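Local atomic coordinates of FACT complex subunit POB3 (Chaetomium thermophilum var. thermophilum, PDB entry 4KHB), a protein that probably acts, as a subunit of the FACT histone chaperone, to reorganize nucleosomes during transcription, DNA replication and DNA repair. Residues E147-F152 with E180-I185. Residues are numbered along the deposited sequence; the frame is centred on the assembly and turned at random.
Sequences EIAVEF and EIRFYI
R182 lies between two glutamates on one face of an antiparallel β-ladder that pairs strands 147-152 and 177-184 within the second of two PH-like domains, of the SSRP1 family. I148 and V150 form the hydrogen-bonded pairs with F183 and I181, the shortest bond running from V150 N to I181 O at 2.8 Å. With its CG set beside the backbone N (chi1 -59°) and its chain extended as far as NE, R182 passes A149 and presents its guanidinium to both acids. R182 NE donates to E180 OE1 at 2.9 Å, almost in the guanidinium plane but from well above the carboxylate plane. From the neighbouring strand, E147 OE1 reaches R182 NH1 in a weak salt bridge of 3.4 Å, the E147 carboxylate turned 59° from the guanidinium; its other oxygen, OE2, is bound by R94 of the SPT16D chain. A leucine at R182 would probably leave E180 OE1 without its charged mate and E147 more dependent on that arginine of the partner subunit. Strand 177-184 also pairs with a strand of SPT16D, so the sheet continues through the heterodimer interface.

The other face is apolar and packs against strand 127-133, where I132 meets F152 and I181, and F130 meets F183. F152 turns its ring edge to I181, CE2 lying 3.9 Å from CG1. Farther along, V150 places CG2 near the plane of the F183 ring, at its edge, 4.1 Å from CE2. At the far end, CG1 of I148 touches CD1 of I185, also at 4.1 Å.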
loop_
_atom_site.group_PDB
_atom_site.type_symbol
_atom_site.label_atom_id
_atom_site.label_comp_id
_atom_site.label_asym_id
_atom_site.label_seq_id
_atom_site.Cartn_x
_atom_site.Cartn_y
_atom_site.Cartn_z
ATOM N N GLU H 147 14.405 -5.680 -14.836
ATOM C CA GLU H 147 14.035 -4.923 -13.642
ATOM C C GLU H 147 13.590 -3.482 -13.883
ATOM O O GLU H 147 14.247 -2.717 -14.594
ATOM C CB GLU H 147 15.213 -4.940 -12.664
ATOM C CG GLU H 147 14.924 -4.334 -11.304
ATOM C CD GLU H 147 16.078 -4.519 -10.340
ATOM O OE1 GLU H 147 16.477 -3.532 -9.690
ATOM O OE2 GLU H 147 16.572 -5.659 -10.216
ATOM N N ILE H 148 12.464 -3.132 -13.264
ATOM C CA ILE H 148 11.879 -1.803 -13.368
ATOM C C ILE H 148 11.924 -1.103 -12.013
ATOM O O ILE H 148 11.545 -1.688 -10.997
ATOM C CB ILE H 148 10.405 -1.873 -13.831
ATOM C CG1 ILE H 148 10.209 -2.957 -14.897
ATOM C CG2 ILE H 148 9.924 -0.508 -14.316
ATOM C CD1 ILE H 148 10.937 -2.687 -16.204
ATOM N N ALA H 149 12.392 0.142 -11.995
ATOM C CA ALA H 149 12.426 0.920 -10.763
ATOM C C ALA H 149 11.316 1.962 -10.770
ATOM O O ALA H 149 11.176 2.718 -11.734
ATOM C CB ALA H 149 13.784 1.587 -10.591
ATOM N N VAL H 150 10.531 2.002 -9.696
ATOM C CA VAL H 150 9.482 3.004 -9.554
ATOM C C VAL H 150 9.866 3.930 -8.410
ATOM O O VAL H 150 9.915 3.511 -7.251
ATOM C CB VAL H 150 8.109 2.364 -9.269
ATOM C CG1 VAL H 150 7.044 3.434 -9.127
ATOM C CG2 VAL H 150 7.737 1.396 -10.375
ATOM N N GLU H 151 10.140 5.188 -8.741
ATOM C CA GLU H 151 10.682 6.133 -7.770
ATOM C C GLU H 151 9.677 7.186 -7.322
ATOM O O GLU H 151 8.798 7.596 -8.085
ATOM C CB GLU H 151 11.944 6.810 -8.317
ATOM C CG GLU H 151 12.722 5.968 -9.316
ATOM C CD GLU H 151 14.084 6.554 -9.626
ATOM O OE1 GLU H 151 14.764 6.030 -10.532
ATOM O OE2 GLU H 151 14.478 7.531 -8.957
ATOM N N PHE H 152 9.819 7.618 -6.073
ATOM C CA PHE H 152 8.933 8.618 -5.502
ATOM C C PHE H 152 9.714 9.849 -5.058
ATOM O O PHE H 152 10.925 9.781 -4.837
ATOM C CB PHE H 152 8.166 8.015 -4.326
ATOM C CG PHE H 152 7.452 6.741 -4.667
ATOM C CD1 PHE H 152 6.198 6.774 -5.258
ATOM C CD2 PHE H 152 8.038 5.509 -4.407
ATOM C CE1 PHE H 152 5.536 5.601 -5.581
ATOM C CE2 PHE H 152 7.384 4.334 -4.728
ATOM C CZ PHE H 152 6.130 4.379 -5.314
ATOM N N GLU H 180 11.460 4.143 -3.067
ATOM C CA GLU H 180 11.609 3.385 -4.305
ATOM C C GLU H 180 11.072 1.960 -4.177
ATOM O O GLU H 180 11.171 1.350 -3.111
ATOM C CB GLU H 180 13.090 3.351 -4.702
ATOM C CG GLU H 180 13.391 2.675 -6.026
ATOM C CD GLU H 180 14.877 2.480 -6.248
ATOM O OE1 GLU H 180 15.520 1.814 -5.409
ATOM O OE2 GLU H 180 15.404 2.996 -7.256
ATOM N N ILE H 181 10.487 1.440 -5.256
ATOM C CA ILE H 181 10.134 0.024 -5.336
ATOM C C ILE H 181 10.685 -0.543 -6.638
ATOM O O ILE H 181 10.568 0.082 -7.695
ATOM C CB ILE H 181 8.609 -0.208 -5.303
ATOM C CG1 ILE H 181 7.981 0.546 -4.129
ATOM C CG2 ILE H 181 8.296 -1.698 -5.196
ATOM C CD1 ILE H 181 6.507 0.268 -3.935
ATOM N N ARG H 182 11.284 -1.726 -6.559
ATOM C CA ARG H 182 11.818 -2.397 -7.736
ATOM C C ARG H 182 11.092 -3.708 -8.005
ATOM O O ARG H 182 10.884 -4.511 -7.092
ATOM C CB ARG H 182 13.322 -2.631 -7.564
ATOM C CG ARG H 182 14.108 -1.349 -7.352
ATOM C CD ARG H 182 15.605 -1.587 -7.372
ATOM N NE ARG H 182 16.351 -0.363 -7.099
ATOM C CZ ARG H 182 17.617 -0.167 -7.453
ATOM N NH1 ARG H 182 18.282 -1.120 -8.091
ATOM N NH2 ARG H 182 18.218 0.979 -7.165
ATOM N N PHE H 183 10.719 -3.933 -9.259
ATOM C CA PHE H 183 10.011 -5.151 -9.621
ATOM C C PHE H 183 10.852 -5.958 -10.597
ATOM O O PHE H 183 11.512 -5.390 -11.473
ATOM C CB PHE H 183 8.668 -4.812 -10.274
ATOM C CG PHE H 183 7.702 -4.117 -9.358
ATOM C CD1 PHE H 183 6.851 -4.851 -8.543
ATOM C CD2 PHE H 183 7.637 -2.732 -9.318
ATOM C CE1 PHE H 183 5.958 -4.216 -7.698
ATOM C CE2 PHE H 183 6.747 -2.088 -8.475
ATOM C CZ PHE H 183 5.906 -2.832 -7.664
ATOM N N TYR H 184 10.836 -7.278 -10.444
ATOM C CA TYR H 184 11.391 -8.155 -11.461
ATOM C C TYR H 184 10.249 -8.648 -12.333
ATOM O O TYR H 184 9.396 -9.413 -11.877
ATOM C CB TYR H 184 12.138 -9.331 -10.831
ATOM C CG TYR H 184 12.562 -10.371 -11.838
ATOM C CD1 TYR H 184 13.629 -10.135 -12.693
ATOM C CD2 TYR H 184 11.916 -11.598 -11.916
ATOM C CE1 TYR H 184 14.023 -11.076 -13.616
ATOM C CE2 TYR H 184 12.307 -12.549 -12.834
ATOM C CZ TYR H 184 13.362 -12.282 -13.681
ATOM O OH TYR H 184 13.759 -13.223 -14.600
ATOM N N ILE H 185 10.243 -8.206 -13.586
ATOM C CA ILE H 185 9.185 -8.547 -14.528
ATOM C C ILE H 185 9.786 -9.136 -15.797
ATOM O O ILE H 185 10.308 -8.402 -16.637
ATOM C CB ILE H 185 8.340 -7.308 -14.901
ATOM C CG1 ILE H 185 7.814 -6.605 -13.642
ATOM C CG2 ILE H 185 7.190 -7.694 -15.822
ATOM C CD1 ILE H 185 6.986 -5.360 -13.918
#